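Local coordinates for protein FAD-dependent pyridine nucleotide-disulphide oxidoreductase (Desulfovibrio vulgaris, PDB 3IWA) that probably uses a bound FAD to carry electrons from NADH or NADPH to a disulphide or related acceptor, as other pyridine nucleotide-disulphide oxidoreductases do, at residues 121-126 against 292-297; 256-261 against 273-278; 307-312 against 334-339. One frame throughout, in Å; residues are numbered along the deposited sequence.

Contact 1. Residues 121-126 against 292-297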
loop_
_atom_site.group_PDB
_atom_site.type_symbol
_atom_site.label_atom_id
_atom_site.label_comp_id
_atom_site.label_asym_id
_atom_site.label_seq_id
_atom_site.Cartn_x
_atom_site.Cartn_y
_atom_site.Cartn_z
ATOM N N LEU A 121 -6.126 17.607 24.635
ATOM C CA LEU A 121 -5.200 18.299 25.489
ATOM C C LEU A 121 -3.772 18.258 25.018
ATOM O O LEU A 121 -2.948 18.958 25.579
ATOM C CB LEU A 121 -5.255 17.733 26.913
ATOM C CG LEU A 121 -6.637 17.673 27.548
ATOM C CD1 LEU A 121 -6.521 17.060 28.906
ATOM C CD2 LEU A 121 -7.255 19.031 27.618
ATOM N N GLY A 122 -3.452 17.434 24.019
ATOM C CA GLY A 122 -2.087 17.405 23.485
ATOM C C GLY A 122 -1.073 16.854 24.482
ATOM O O GLY A 122 -1.420 16.166 25.451
ATOM N N SER A 123 0.185 17.159 24.257
ATOM C CA SER A 123 1.239 16.629 25.085
ATOM C C SER A 123 2.168 17.770 25.492
ATOM O O SER A 123 1.983 18.898 25.049
ATOM C CB SER A 123 1.999 15.578 24.286
ATOM O OG SER A 123 2.424 16.151 23.062
ATOM N N LYS A 124 3.148 17.457 26.339
ATOM C CA LYS A 124 4.196 18.393 26.766
ATOM C C LYS A 124 5.536 17.720 26.533
ATOM O O LYS A 124 5.664 16.491 26.695
ATOM C CB LYS A 124 4.082 18.794 28.262
ATOM C CG LYS A 124 3.365 17.749 29.152
ATOM C CD LYS A 124 3.751 17.762 30.644
ATOM C CE LYS A 124 3.075 16.577 31.379
ATOM N NZ LYS A 124 3.541 16.336 32.790
ATOM N N ALA A 125 6.518 18.540 26.162
ATOM C CA ALA A 125 7.878 18.106 25.918
ATOM C C ALA A 125 8.492 17.545 27.203
ATOM O O ALA A 125 8.340 18.131 28.297
ATOM C CB ALA A 125 8.725 19.263 25.348
ATOM N N ASN A 126 9.122 16.378 27.080
ATOM C CA ASN A 126 9.959 15.866 28.160
ATOM C C ASN A 126 11.194 16.792 28.303
ATOM O O ASN A 126 11.874 17.149 27.312
ATOM C CB ASN A 126 10.396 14.420 27.902
ATOM C CG ASN A 126 9.266 13.393 28.102
ATOM O OD1 ASN A 126 8.157 13.714 28.538
ATOM N ND2 ASN A 126 9.568 12.137 27.786
ATOM N N GLY A 292 -8.860 12.331 22.422
ATOM C CA GLY A 292 -8.013 11.761 21.382
ATOM C C GLY A 292 -6.696 12.504 21.226
ATOM O O GLY A 292 -6.409 13.444 21.972
ATOM N N GLY A 293 -5.895 12.076 20.251
ATOM C CA GLY A 293 -4.666 12.772 19.881
ATOM C C GLY A 293 -3.552 12.279 20.778
ATOM O O GLY A 293 -3.547 11.123 21.172
ATOM N N ASP A 294 -2.625 13.158 21.122
ATOM C CA ASP A 294 -1.460 12.773 21.933
ATOM C C ASP A 294 -1.702 12.672 23.455
ATOM O O ASP A 294 -0.728 12.616 24.207
ATOM C CB ASP A 294 -0.331 13.800 21.774
ATOM C CG ASP A 294 -0.002 14.136 20.337
ATOM O OD1 ASP A 294 -0.378 13.394 19.402
ATOM O OD2 ASP A 294 0.678 15.174 20.160
ATOM N N CYS A 295 -2.953 12.742 23.918
ATOM C CA CYS A 295 -3.238 12.661 25.350
ATOM C C CYS A 295 -3.840 11.325 25.735
ATOM O O CYS A 295 -4.103 11.085 26.909
ATOM C CB CYS A 295 -4.136 13.799 25.805
ATOM S SG CYS A 295 -5.834 13.931 25.119
ATOM N N VAL A 296 -4.011 10.439 24.752
ATOM C CA VAL A 296 -4.634 9.151 24.972
ATOM C C VAL A 296 -3.705 7.976 24.684
ATOM O O VAL A 296 -2.718 8.102 23.973
ATOM C CB VAL A 296 -5.937 8.987 24.101
ATOM C CG1 VAL A 296 -6.932 10.151 24.347
ATOM C CG2 VAL A 296 -5.613 8.899 22.592
ATOM N N THR A 297 -4.065 6.830 25.265
ATOM C CA THR A 297 -3.548 5.521 24.894
ATOM C C THR A 297 -4.615 4.760 24.132
ATOM O O THR A 297 -5.764 4.818 24.487
ATOM C CB THR A 297 -3.108 4.629 26.113
ATOM O OG1 THR A 297 -2.723 3.313 25.652
ATOM C CG2 THR A 297 -4.246 4.470 27.154
HETATM O O HOH W 1 -4.611 15.690 22.184
#
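Cys295 packs into the bend formed by Leu121 and Gly122, and this is the tight, buried end of the contact. Its CB lies 3.6 Å from Gly122 O and 4.2 Å from Leu121 CB. With chi1 near 63°, SG sits between the backbone N and the carbonyl carbon of its own residue, a torsion that brings it within 3.7 Å of Leu121 N, a packing contact only. Thr260 and Ile276 also lie against the cysteine. One ordered water joins the two segments here: it accepts from Gly122 N at 2.8 Å and donates to Gly292 O. The link satisfies both backbone groups where no direct hydrogen bond crosses between the segments.

Gly122 has a positive phi of 68°, and it turns the chain from the end of one parallel sheet strand, 116-119, into the short strand 123-125. Opposite it, Gly-Gly-Asp follows strand 289-291 of the same sheet. A Gly-Asp pair at this point is a hallmark of the FAD domain in two-dinucleotide-binding flavoproteins, where the aspartate usually reaches the ribityl chain of the flavin; Asp294 probably has that role here, although the model contains no flavin.

The other end is looser. Ser123 and Asp294, both partly exposed, come together without forming a hydrogen bond: Ser123 OG stands 3.5 Å from Asp294 OD2, and their CB atoms are 3.9 Å apart. Behind them Gly122 and Asp294 pass with their carbonyl oxygens, O to O, 3.8 Å apart. Asp294 also leans on Pro310, and Ser123 on Thr142 and Val256.

Contact 2. Residues 256-261 against 273-278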
loop_
_atom_site.group_PDB
_atom_site.type_symbol
_atom_site.label_atom_id
_atom_site.label_comp_id
_atom_site.label_asym_id
_atom_site.label_seq_id
_atom_site.Cartn_x
_atom_site.Cartn_y
_atom_site.Cartn_z
ATOM N N VAL A 256 7.552 13.077 24.556
ATOM C CA VAL A 256 6.467 13.839 25.121
ATOM C C VAL A 256 5.726 13.047 26.165
ATOM O O VAL A 256 5.822 11.823 26.210
ATOM C CB VAL A 256 5.483 14.235 24.014
ATOM C CG1 VAL A 256 6.232 14.997 22.889
ATOM C CG2 VAL A 256 4.732 12.989 23.455
ATOM N N SER A 257 5.014 13.758 27.032
ATOM C CA SER A 257 4.110 13.136 27.986
ATOM C C SER A 257 2.744 13.738 27.773
ATOM O O SER A 257 2.643 14.898 27.381
ATOM C CB SER A 257 4.564 13.359 29.430
ATOM O OG SER A 257 5.181 12.180 29.945
ATOM N N PRO A 258 1.687 12.952 28.018
ATOM C CA PRO A 258 0.353 13.480 27.840
ATOM C C PRO A 258 0.084 14.648 28.793
ATOM O O PRO A 258 0.388 14.560 29.977
ATOM C CB PRO A 258 -0.548 12.275 28.169
ATOM C CG PRO A 258 0.293 11.097 28.036
ATOM C CD PRO A 258 1.663 11.533 28.409
ATOM N N ASN A 259 -0.482 15.723 28.255
ATOM C CA ASN A 259 -0.806 16.930 29.022
ATOM C C ASN A 259 -2.156 16.815 29.762
ATOM O O ASN A 259 -3.058 17.579 29.498
ATOM C CB ASN A 259 -0.836 18.133 28.061
ATOM C CG ASN A 259 -0.931 19.504 28.799
ATOM O OD1 ASN A 259 -0.668 19.581 29.983
ATOM N ND2 ASN A 259 -1.292 20.578 28.070
ATOM N N THR A 260 -2.252 15.881 30.704
ATOM C CA THR A 260 -3.539 15.383 31.240
ATOM C C THR A 260 -3.912 15.757 32.727
ATOM O O THR A 260 -4.838 15.174 33.313
ATOM C CB THR A 260 -3.598 13.839 31.070
ATOM O OG1 THR A 260 -2.419 13.287 31.626
ATOM C CG2 THR A 260 -3.639 13.450 29.598
ATOM N N GLN A 261 -3.252 16.761 33.300
ATOM C CA GLN A 261 -3.583 17.185 34.673
ATOM C C GLN A 261 -5.091 17.400 34.899
ATOM O O GLN A 261 -5.641 16.943 35.891
ATOM C CB GLN A 261 -2.825 18.437 35.096
ATOM C CG GLN A 261 -2.977 18.764 36.614
ATOM C CD GLN A 261 -2.362 17.683 37.546
ATOM O OE1 GLN A 261 -1.261 17.196 37.292
ATOM N NE2 GLN A 261 -3.076 17.327 38.635
ATOM N N ARG A 273 1.514 6.122 32.522
ATOM C CA ARG A 273 2.184 7.199 31.795
ATOM C C ARG A 273 1.387 8.539 31.899
ATOM O O ARG A 273 1.890 9.604 31.542
ATOM C CB ARG A 273 2.294 6.716 30.335
ATOM C CG ARG A 273 3.275 7.410 29.393
ATOM C CD ARG A 273 2.836 7.250 27.881
ATOM N NE ARG A 273 2.848 5.857 27.384
ATOM C CZ ARG A 273 3.848 5.279 26.693
ATOM N NH1 ARG A 273 3.726 4.014 26.291
ATOM N NH2 ARG A 273 4.969 5.945 26.396
ATOM N N GLY A 274 0.144 8.460 32.396
ATOM C CA GLY A 274 -0.798 9.598 32.427
ATOM C C GLY A 274 -1.683 9.745 31.187
ATOM O O GLY A 274 -2.386 10.743 31.044
ATOM N N ALA A 275 -1.635 8.773 30.271
ATOM C CA ALA A 275 -2.423 8.861 29.038
ATOM C C ALA A 275 -3.859 8.508 29.377
ATOM O O ALA A 275 -4.102 7.564 30.110
ATOM C CB ALA A 275 -1.872 7.934 27.941
ATOM N N ILE A 276 -4.805 9.296 28.873
ATOM C CA ILE A 276 -6.236 9.037 29.071
ATOM C C ILE A 276 -6.638 7.733 28.360
ATOM O O ILE A 276 -6.312 7.527 27.184
ATOM C CB ILE A 276 -7.063 10.193 28.532
ATOM C CG1 ILE A 276 -6.810 11.478 29.338
ATOM C CG2 ILE A 276 -8.524 9.851 28.525
ATOM C CD1 ILE A 276 -7.410 12.704 28.708
ATOM N N ILE A 277 -7.317 6.849 29.087
ATOM C CA ILE A 277 -7.715 5.567 28.560
ATOM C C ILE A 277 -9.062 5.752 27.907
ATOM O O ILE A 277 -9.996 6.221 28.538
ATOM C CB ILE A 277 -7.774 4.500 29.659
ATOM C CG1 ILE A 277 -6.373 4.213 30.208
ATOM C CG2 ILE A 277 -8.437 3.178 29.155
ATOM C CD1 ILE A 277 -6.409 3.275 31.430
ATOM N N VAL A 278 -9.151 5.391 26.629
ATOM C CA VAL A 278 -10.405 5.462 25.879
ATOM C C VAL A 278 -10.798 4.127 25.249
ATOM O O VAL A 278 -9.954 3.299 24.915
ATOM C CB VAL A 278 -10.319 6.527 24.787
ATOM C CG1 VAL A 278 -10.091 7.897 25.430
ATOM C CG2 VAL A 278 -9.215 6.194 23.800
#
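Pro258 and Thr260 both face the segment 273-276, one through a ring and the other through a forked side chain. They flank an inverse gamma turn centred on Asn259, the link between strand 256-258 and helix 261-266. Thr260 stands at the N-cap of that helix, but its side chain makes no capping bond. It reaches across instead: OG1 donates to Gly274 O in a short 2.6 Å hydrogen bond. The approach is bent, with a C=O...donor angle of 141°, and OG1 is tilted 19° from the carbonyl plane. A chi1 of 52° leaves OG1 pointing at Gly274, while the methyl branch, CG2, also leans on that carbonyl oxygen and reaches on to Ile276.

There the two side chains run past one another in opposite directions, with Thr260 CG2 3.7 Å from Ile276 CG1. The isoleucine starts out across the interface, and only its far end closes on the threonine. Gly274 brings its backbone in close, leaving its carbonyl oxygen against Thr260.

The proline ring meets the same segment along its CB-CG-CD side: CB touches Gly274 O, CD touches Arg273 O, and CG, between them, packs on Ala275. Pro258 CG is 3.7 Å from Ala275 CA and 3.8 Å from Ala275 CB. All of this is buried, whereas the guanidinium end of Arg273 runs out past the ring to Phe308. Ala275 N in turn is hydrogen-bonded to Asp271 OD1, which helps to fix the loop that carries it. Pro258 CD, next to the ring nitrogen, rests 3.7 Å from Arg273 O.

Contact 3. Residues 307-312 against 334-339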
loop_
_atom_site.group_PDB
_atom_site.type_symbol
_atom_site.label_atom_id
_atom_site.label_comp_id
_atom_site.label_asym_id
_atom_site.label_seq_id
_atom_site.Cartn_x
_atom_site.Cartn_y
_atom_site.Cartn_z
ATOM N N GLY A 307 -0.903 1.118 23.620
ATOM C CA GLY A 307 0.196 1.906 23.104
ATOM C C GLY A 307 -0.078 3.385 23.164
ATOM O O GLY A 307 -1.140 3.834 23.606
ATOM N N PHE A 308 0.899 4.133 22.692
ATOM C CA PHE A 308 0.856 5.566 22.681
ATOM C C PHE A 308 1.322 6.068 21.306
ATOM O O PHE A 308 2.420 5.769 20.882
ATOM C CB PHE A 308 1.719 6.088 23.839
ATOM C CG PHE A 308 1.703 7.581 23.976
ATOM C CD1 PHE A 308 0.500 8.257 24.117
ATOM C CD2 PHE A 308 2.887 8.312 23.962
ATOM C CE1 PHE A 308 0.460 9.647 24.229
ATOM C CE2 PHE A 308 2.868 9.706 24.062
ATOM C CZ PHE A 308 1.636 10.387 24.190
ATOM N N PHE A 309 0.471 6.799 20.597
ATOM C CA PHE A 309 0.756 7.193 19.222
ATOM C C PHE A 309 0.551 8.684 18.997
ATOM O O PHE A 309 -0.438 9.108 18.402
ATOM C CB PHE A 309 -0.126 6.404 18.277
ATOM C CG PHE A 309 0.058 4.937 18.391
ATOM C CD1 PHE A 309 1.003 4.284 17.616
ATOM C CD2 PHE A 309 -0.705 4.193 19.288
ATOM C CE1 PHE A 309 1.179 2.948 17.734
ATOM C CE2 PHE A 309 -0.529 2.843 19.399
ATOM C CZ PHE A 309 0.412 2.219 18.626
ATOM N N PRO A 310 1.499 9.498 19.469
ATOM C CA PRO A 310 1.398 10.930 19.277
ATOM C C PRO A 310 1.859 11.293 17.877
ATOM O O PRO A 310 2.871 11.951 17.710
ATOM C CB PRO A 310 2.342 11.492 20.348
ATOM C CG PRO A 310 3.414 10.465 20.473
ATOM C CD PRO A 310 2.790 9.121 20.069
ATOM N N LEU A 311 1.127 10.826 16.881
ATOM C CA LEU A 311 1.443 11.086 15.480
ATOM C C LEU A 311 0.398 11.994 14.873
ATOM O O LEU A 311 -0.789 11.930 15.218
ATOM C CB LEU A 311 1.510 9.767 14.700
ATOM C CG LEU A 311 2.707 8.920 15.152
ATOM C CD1 LEU A 311 2.474 7.435 14.990
ATOM C CD2 LEU A 311 3.940 9.409 14.391
ATOM N N GLY A 312 0.860 12.851 13.972
ATOM C CA GLY A 312 -0.002 13.805 13.284
ATOM C C GLY A 312 -1.232 13.103 12.747
ATOM O O GLY A 312 -2.344 13.395 13.173
ATOM N N PRO A 334 -9.920 1.535 15.912
ATOM C CA PRO A 334 -9.494 0.298 16.591
ATOM C C PRO A 334 -8.193 0.380 17.393
ATOM O O PRO A 334 -7.938 -0.454 18.278
ATOM C CB PRO A 334 -9.309 -0.690 15.431
ATOM C CG PRO A 334 -8.878 0.190 14.251
ATOM C CD PRO A 334 -9.724 1.474 14.451
ATOM N N GLY A 335 -7.368 1.366 17.070
ATOM C CA GLY A 335 -6.009 1.441 17.592
ATOM C C GLY A 335 -5.083 1.815 16.462
ATOM O O GLY A 335 -5.526 2.340 15.455
ATOM N N ALA A 336 -3.805 1.487 16.606
ATOM C CA ALA A 336 -2.815 1.847 15.619
ATOM C C ALA A 336 -1.683 0.830 15.553
ATOM O O ALA A 336 -1.476 0.038 16.501
ATOM C CB ALA A 336 -2.278 3.217 15.906
ATOM N N VAL A 337 -0.980 0.849 14.415
ATOM C CA VAL A 337 0.275 0.148 14.270
ATOM C C VAL A 337 1.496 1.067 14.150
ATOM O O VAL A 337 2.613 0.570 14.190
ATOM C CB VAL A 337 0.246 -0.849 13.074
ATOM C CG1 VAL A 337 -0.907 -1.852 13.260
ATOM C CG2 VAL A 337 0.160 -0.124 11.748
ATOM N N GLY A 338 1.311 2.372 13.995
ATOM C CA GLY A 338 2.455 3.301 14.023
ATOM C C GLY A 338 3.157 3.626 12.696
ATOM O O GLY A 338 4.352 3.849 12.649
ATOM N N SER A 339 2.411 3.667 11.613
ATOM C CA SER A 339 2.948 4.050 10.335
ATOM C C SER A 339 3.576 5.438 10.365
ATOM O O SER A 339 3.055 6.333 10.998
ATOM C CB SER A 339 1.808 4.037 9.329
ATOM O OG SER A 339 1.155 2.794 9.369
#
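The ring of Phe309 lies flat against Ala336, and a CH-pi contact is the main feature here. Ala336 CB stands over the middle of the ring, 3.6 Å from its centroid and only 3° off the ring normal. The methyl is thus almost equally distant from every ring carbon, CG being 3.8 Å away. A chi1 of -59° sets the ring beside its own backbone N, and chi2 of -90° turns it so that one face looks at the alanine.

The remaining packing is made against backbone. Phe309 CZ passes 3.6 Å from Ala336 O, while CE1 lies obliquely beside the peptide group that joins Val337 to Gly338, 3.8 Å from Gly338 N. Leu311 adds a lighter touch with one branch, its CD1 being 4.2 Å from Gly338 CA and equally far from Ser339 O. Both side chains point toward 334-339. Between them Pro310 is the centre of an inverse gamma turn, closed by a weak hydrogen bond from Leu311 N to Phe309 O.

No hydrogen bond joins the two segments; several polar groups of 337-339 bind Glu436 of the second subunit. Its carboxylate accepts from Val337 N and Gly338 N, and Ser339 OG pairs with the backbone O of that same residue.

In the fold, 307-312 leaves strand 306-307 and leads to helix 314-326. The loop 334-339 then brings the chain to strand 340-343, an outermost strand, within this chain, of the antiparallel sheet in the dimerisation domain. Ile298 of strand 296-299 lies against both Phe309 and Ala336, and helix 409-423 meets Val337 and Ser339.

Overall arrangement
From the N terminus, the chain enters contact 1 at 121-126, makes the five-stranded parallel sheet of a second Rossmann-like unit, and returns at 256-261, where strand 256-258 pairs antiparallel with 123-125. Contact 2 then closes a short loop around helix 261-266 at 273-278, and 292-297 completes contact 1, so the smaller loop lies wholly within the larger. The two meet again where Ile276 N bonds to Cys295 O. Contact 3 follows in series, its loop enclosing helix 314-326. Phe308 bridges to Pro258 and Arg273, and Gly307 O to Thr297 OG1. Contacts 1 and 2 thus join connecting segments within the nucleotide-binding part, and contact 3 leads on to strand 340-343.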